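Local coordinates for protein putative isomerase YbhH (Escherichia coli, PDB 6OTV) that is a putative isomerase of unestablished substrate, a PrpF-family protein probably related in fold to diaminopimelate epimerase, at residues H274-S287 and I308-L321. Numbering follows the deposited sequence.
With PO4 (phosphate ion), chain I.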
loop_
_atom_site.group_PDB
_atom_site.type_symbol
_atom_site.label_atom_id
_atom_site.label_comp_id
_atom_site.label_asym_id
_atom_site.label_seq_id
_atom_site.Cartn_x
_atom_site.Cartn_y
_atom_site.Cartn_z
ATOM N N HIS A 274 -3.897 -26.079 -17.734
ATOM C CA HIS A 274 -2.563 -25.773 -17.235
ATOM C C HIS A 274 -1.880 -27.049 -16.751
ATOM O O HIS A 274 -2.491 -27.882 -16.076
ATOM C CB HIS A 274 -2.667 -24.752 -16.094
ATOM C CG HIS A 274 -1.414 -23.965 -15.839
ATOM N ND1 HIS A 274 -0.198 -24.557 -15.573
ATOM C CD2 HIS A 274 -1.204 -22.629 -15.766
ATOM C CE1 HIS A 274 0.711 -23.620 -15.369
ATOM N NE2 HIS A 274 0.126 -22.442 -15.480
ATOM N N ARG A 275 -0.605 -27.210 -17.118
ATOM C CA ARG A 275 0.172 -28.356 -16.656
ATOM C C ARG A 275 0.447 -28.300 -15.159
ATOM O O ARG A 275 0.715 -29.339 -14.546
ATOM C CB ARG A 275 1.491 -28.439 -17.424
ATOM C CG ARG A 275 1.323 -28.475 -18.936
ATOM C CD ARG A 275 1.332 -29.898 -19.473
ATOM N NE ARG A 275 2.683 -30.353 -19.801
ATOM C CZ ARG A 275 3.465 -31.044 -18.978
ATOM N NH1 ARG A 275 3.037 -31.368 -17.766
ATOM N NH2 ARG A 275 4.679 -31.413 -19.368
ATOM N N ALA A 276 0.401 -27.111 -14.562
ATOM C CA ALA A 276 0.546 -26.954 -13.122
ATOM C C ALA A 276 -0.584 -26.083 -12.594
ATOM O O ALA A 276 -1.757 -26.459 -12.688
ATOM C CB ALA A 276 1.909 -26.352 -12.775
ATOM N N LEU A 277 -0.247 -24.912 -12.055
ATOM C CA LEU A 277 -1.244 -24.006 -11.507
ATOM C C LEU A 277 -0.631 -22.621 -11.363
ATOM O O LEU A 277 0.492 -22.482 -10.873
ATOM C CB LEU A 277 -1.762 -24.499 -10.149
ATOM C CG LEU A 277 -2.665 -23.530 -9.385
ATOM C CD1 LEU A 277 -3.965 -23.287 -10.140
ATOM C CD2 LEU A 277 -2.937 -24.040 -7.981
ATOM N N ALA A 278 -1.375 -21.602 -11.787
ATOM C CA ALA A 278 -0.919 -20.228 -11.626
ATOM C C ALA A 278 -1.043 -19.789 -10.172
ATOM O O ALA A 278 -1.986 -20.165 -9.468
ATOM C CB ALA A 278 -1.721 -19.288 -12.526
ATOM N N ILE A 279 -0.074 -18.988 -9.721
ATOM C CA ILE A 279 -0.094 -18.483 -8.350
ATOM C C ILE A 279 -1.373 -17.696 -8.090
ATOM O O ILE A 279 -2.012 -17.850 -7.041
ATOM C CB ILE A 279 1.160 -17.633 -8.075
ATOM C CG1 ILE A 279 2.429 -18.473 -8.255
ATOM C CG2 ILE A 279 1.100 -17.021 -6.678
ATOM C CD1 ILE A 279 2.501 -19.667 -7.337
ATOM N N THR A 280 -1.769 -16.845 -9.040
ATOM C CA THR A 280 -3.002 -16.083 -8.876
ATOM C C THR A 280 -4.207 -17.006 -8.773
ATOM O O THR A 280 -5.104 -16.780 -7.952
ATOM C CB THR A 280 -3.178 -15.099 -10.032
ATOM O OG1 THR A 280 -3.204 -15.813 -11.273
ATOM C CG2 THR A 280 -2.037 -14.096 -10.053
ATOM N N GLY A 281 -4.245 -18.059 -9.593
ATOM C CA GLY A 281 -5.301 -19.047 -9.454
ATOM C C GLY A 281 -5.281 -19.720 -8.096
ATOM O O GLY A 281 -6.333 -19.996 -7.512
ATOM N N ALA A 282 -4.082 -19.983 -7.568
ATOM C CA ALA A 282 -3.976 -20.594 -6.249
ATOM C C ALA A 282 -4.536 -19.674 -5.171
ATOM O O ALA A 282 -5.139 -20.143 -4.199
ATOM C CB ALA A 282 -2.520 -20.958 -5.953
ATOM N N ILE A 283 -4.355 -18.361 -5.329
ATOM C CA ILE A 283 -4.925 -17.414 -4.374
ATOM C C ILE A 283 -6.445 -17.515 -4.379
ATOM O O ILE A 283 -7.087 -17.584 -3.324
ATOM C CB ILE A 283 -4.461 -15.980 -4.689
ATOM C CG1 ILE A 283 -2.933 -15.895 -4.746
ATOM C CG2 ILE A 283 -5.027 -15.001 -3.669
ATOM C CD1 ILE A 283 -2.239 -16.438 -3.527
ATOM N N ALA A 284 -7.040 -17.533 -5.574
ATOM C CA ALA A 284 -8.495 -17.546 -5.688
ATOM C C ALA A 284 -9.086 -18.829 -5.114
ATOM O O ALA A 284 -10.061 -18.789 -4.354
ATOM C CB ALA A 284 -8.905 -17.368 -7.150
ATOM N N ILE A 285 -8.506 -19.978 -5.469
ATOM C CA ILE A 285 -9.044 -21.261 -5.024
ATOM C C ILE A 285 -8.906 -21.407 -3.513
ATOM O O ILE A 285 -9.847 -21.822 -2.826
ATOM C CB ILE A 285 -8.349 -22.415 -5.764
ATOM C CG1 ILE A 285 -8.598 -22.298 -7.265
ATOM C CG2 ILE A 285 -8.840 -23.754 -5.237
ATOM C CD1 ILE A 285 -7.547 -22.978 -8.099
ATOM N N SER A 286 -7.728 -21.082 -2.974
ATOM C CA SER A 286 -7.537 -21.175 -1.531
ATOM C C SER A 286 -8.487 -20.241 -0.789
ATOM O O SER A 286 -8.975 -20.575 0.297
ATOM C CB SER A 286 -6.082 -20.865 -1.171
ATOM O OG SER A 286 -5.740 -19.537 -1.536
ATOM N N SER A 287 -8.769 -19.068 -1.369
ATOM C CA SER A 287 -9.704 -18.135 -0.746
ATOM C C SER A 287 -11.105 -18.726 -0.662
ATOM O O SER A 287 -11.775 -18.608 0.371
ATOM C CB SER A 287 -9.732 -16.818 -1.522
ATOM O OG SER A 287 -8.473 -16.174 -1.475
ATOM N N ILE A 308 -2.959 -23.844 3.320
ATOM C CA ILE A 308 -3.916 -24.498 2.434
ATOM C C ILE A 308 -3.133 -25.055 1.253
ATOM O O ILE A 308 -2.574 -24.294 0.453
ATOM C CB ILE A 308 -5.016 -23.538 1.971
ATOM C CG1 ILE A 308 -5.767 -22.995 3.184
ATOM C CG2 ILE A 308 -5.961 -24.236 1.018
ATOM C CD1 ILE A 308 -6.938 -22.118 2.834
ATOM N N ASN A 309 -3.084 -26.379 1.151
ATOM C CA ASN A 309 -2.308 -27.055 0.118
ATOM C C ASN A 309 -3.207 -27.345 -1.082
ATOM O O ASN A 309 -4.222 -28.040 -0.948
ATOM C CB ASN A 309 -1.702 -28.337 0.689
ATOM C CG ASN A 309 -0.840 -29.075 -0.308
ATOM O OD1 ASN A 309 -1.315 -29.957 -1.023
ATOM N ND2 ASN A 309 0.440 -28.727 -0.357
ATOM N N ILE A 310 -2.843 -26.801 -2.244
ATOM C CA ILE A 310 -3.610 -26.943 -3.481
ATOM C C ILE A 310 -2.874 -27.916 -4.394
ATOM O O ILE A 310 -1.734 -27.655 -4.800
ATOM C CB ILE A 310 -3.805 -25.599 -4.201
ATOM C CG1 ILE A 310 -4.184 -24.485 -3.221
ATOM C CG2 ILE A 310 -4.847 -25.738 -5.309
ATOM C CD1 ILE A 310 -5.545 -24.632 -2.621
ATOM N N GLU A 311 -3.533 -29.015 -4.744
ATOM C CA GLU A 311 -2.950 -30.009 -5.634
ATOM C C GLU A 311 -3.303 -29.696 -7.083
ATOM O O GLU A 311 -4.403 -29.220 -7.382
ATOM C CB GLU A 311 -3.425 -31.414 -5.251
ATOM C CG GLU A 311 -3.002 -31.816 -3.840
ATOM C CD GLU A 311 -3.460 -33.208 -3.438
ATOM O OE1 GLU A 311 -4.221 -33.843 -4.199
ATOM O OE2 GLU A 311 -3.054 -33.668 -2.348
ATOM N N HIS A 312 -2.358 -29.958 -7.977
ATOM C CA HIS A 312 -2.508 -29.672 -9.397
ATOM C C HIS A 312 -1.786 -30.770 -10.163
ATOM O O HIS A 312 -1.108 -31.611 -9.560
ATOM C CB HIS A 312 -1.963 -28.273 -9.735
ATOM C CG HIS A 312 -0.521 -28.077 -9.388
ATOM N ND1 HIS A 312 0.506 -28.554 -10.174
ATOM C CD2 HIS A 312 0.065 -27.446 -8.344
ATOM C CE1 HIS A 312 1.663 -28.230 -9.625
ATOM N NE2 HIS A 312 1.424 -27.557 -8.515
ATOM N N PRO A 313 -1.930 -30.810 -11.498
ATOM C CA PRO A 313 -1.384 -31.953 -12.259
ATOM C C PRO A 313 0.073 -32.305 -11.986
ATOM O O PRO A 313 0.435 -33.482 -12.105
ATOM C CB PRO A 313 -1.574 -31.510 -13.714
ATOM C CG PRO A 313 -2.792 -30.688 -13.678
ATOM C CD PRO A 313 -2.760 -29.950 -12.367
ATOM N N SER A 314 0.925 -31.343 -11.631
ATOM C CA SER A 314 2.355 -31.615 -11.509
ATOM C C SER A 314 2.899 -31.350 -10.108
ATOM O O SER A 314 4.102 -31.126 -9.953
ATOM C CB SER A 314 3.142 -30.811 -12.548
ATOM O OG SER A 314 2.571 -29.533 -12.756
ATOM N N GLY A 315 2.059 -31.389 -9.091
ATOM C CA GLY A 315 2.545 -31.220 -7.734
ATOM C C GLY A 315 1.492 -30.554 -6.862
ATOM O O GLY A 315 0.293 -30.688 -7.105
ATOM N N ALA A 316 1.974 -29.848 -5.841
ATOM C CA ALA A 316 1.105 -29.145 -4.909
ATOM C C ALA A 316 1.754 -27.828 -4.518
ATOM O O ALA A 316 2.970 -27.655 -4.616
ATOM C CB ALA A 316 0.808 -29.983 -3.656
ATOM N N LEU A 317 0.920 -26.897 -4.063
ATOM C CA LEU A 317 1.367 -25.554 -3.719
ATOM C C LEU A 317 0.724 -25.145 -2.404
ATOM O O LEU A 317 -0.485 -25.317 -2.224
ATOM C CB LEU A 317 1.009 -24.561 -4.832
ATOM C CG LEU A 317 1.681 -23.187 -4.854
ATOM C CD1 LEU A 317 0.793 -22.151 -4.205
ATOM C CD2 LEU A 317 3.046 -23.220 -4.178
ATOM N N ASP A 318 1.535 -24.620 -1.486
ATOM C CA ASP A 318 1.049 -24.152 -0.193
ATOM C C ASP A 318 0.706 -22.671 -0.270
ATOM O O ASP A 318 1.526 -21.858 -0.709
ATOM C CB ASP A 318 2.094 -24.390 0.898
ATOM C CG ASP A 318 2.132 -25.833 1.371
ATOM O OD1 ASP A 318 1.052 -26.438 1.541
ATOM O OD2 ASP A 318 3.247 -26.360 1.575
ATOM N N VAL A 319 -0.507 -22.323 0.150
ATOM C CA VAL A 319 -0.941 -20.936 0.263
ATOM C C VAL A 319 -1.312 -20.685 1.716
ATOM O O VAL A 319 -2.130 -21.415 2.286
ATOM C CB VAL A 319 -2.134 -20.618 -0.655
ATOM C CG1 VAL A 319 -2.499 -19.137 -0.552
ATOM C CG2 VAL A 319 -1.829 -20.998 -2.095
ATOM N N HIS A 320 -0.692 -19.675 2.318
ATOM C CA HIS A 320 -1.017 -19.272 3.679
ATOM C C HIS A 320 -2.049 -18.155 3.626
ATOM O O HIS A 320 -1.813 -17.112 3.005
ATOM C CB HIS A 320 0.230 -18.818 4.436
ATOM C CG HIS A 320 -0.034 -18.468 5.868
ATOM N ND1 HIS A 320 -0.164 -17.167 6.307
ATOM C CD2 HIS A 320 -0.207 -19.251 6.960
ATOM C CE1 HIS A 320 -0.398 -17.164 7.607
ATOM N NE2 HIS A 320 -0.429 -18.416 8.028
ATOM N N LEU A 321 -3.191 -18.380 4.262
ATOM C CA LEU A 321 -4.252 -17.391 4.353
ATOM C C LEU A 321 -4.297 -16.790 5.753
ATOM O O LEU A 321 -3.850 -17.393 6.732
ATOM C CB LEU A 321 -5.609 -18.011 4.009
ATOM C CG LEU A 321 -5.880 -18.283 2.531
ATOM C CD1 LEU A 321 -7.348 -18.600 2.327
ATOM C CD2 LEU A 321 -5.474 -17.089 1.688
HETATM P P PO4 I . 2.479 -18.488 -12.514
HETATM O O1 PO4 I . 1.868 -18.792 -13.864
HETATM O O2 PO4 I . 3.971 -18.308 -12.659
HETATM O O3 PO4 I . 1.857 -17.229 -11.948
HETATM O O4 PO4 I . 2.225 -19.639 -11.573
#
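Arg-275 O accepts a 2.6 Å hydrogen bond from Ser-314 OG, which approaches at a C=O...donor angle of 124° and ties the loop before helix 279-287 to the type I turn of a β-hairpin. Within that turn, chi1 of 58° puts His-312 CG between its backbone N and carbonyl carbon. Leu-277 N lies over one ring face, offset toward the rim, while Gly-315 O sits over the centre of the opposite face, 3.4 Å above the plane. Ser-314 N, tilted out of the ring plane, donates to His-312 ND1 (3.2 Å).

Farther along, Leu-277 CD2 reaches Ile-310 CG2 at 3.7 Å. Ala-282 CB touches both Leu-317 CD1 and Val-319 CG2, each at 3.9 Å, and the side chains of Ile-283 and Val-319 cross at about a right angle, CD1 against CG1. Ser-286 CB packs on Ile-308 CG2 (4.0 Å) and Ile-310 CD1, its OG against Val-319 CG1. The helix therefore spans both hairpin strands, its axis 9.1 Å from that of 315-321; strand 306-312 pairs in parallel with strand 263-267.

Ile-279 N donates to O4 of a phosphate, probably from the crystallisation liquor, also bound by Gly-94 N. Apolar contacts thus seat the helix, while its amino end could mark an anion-binding place.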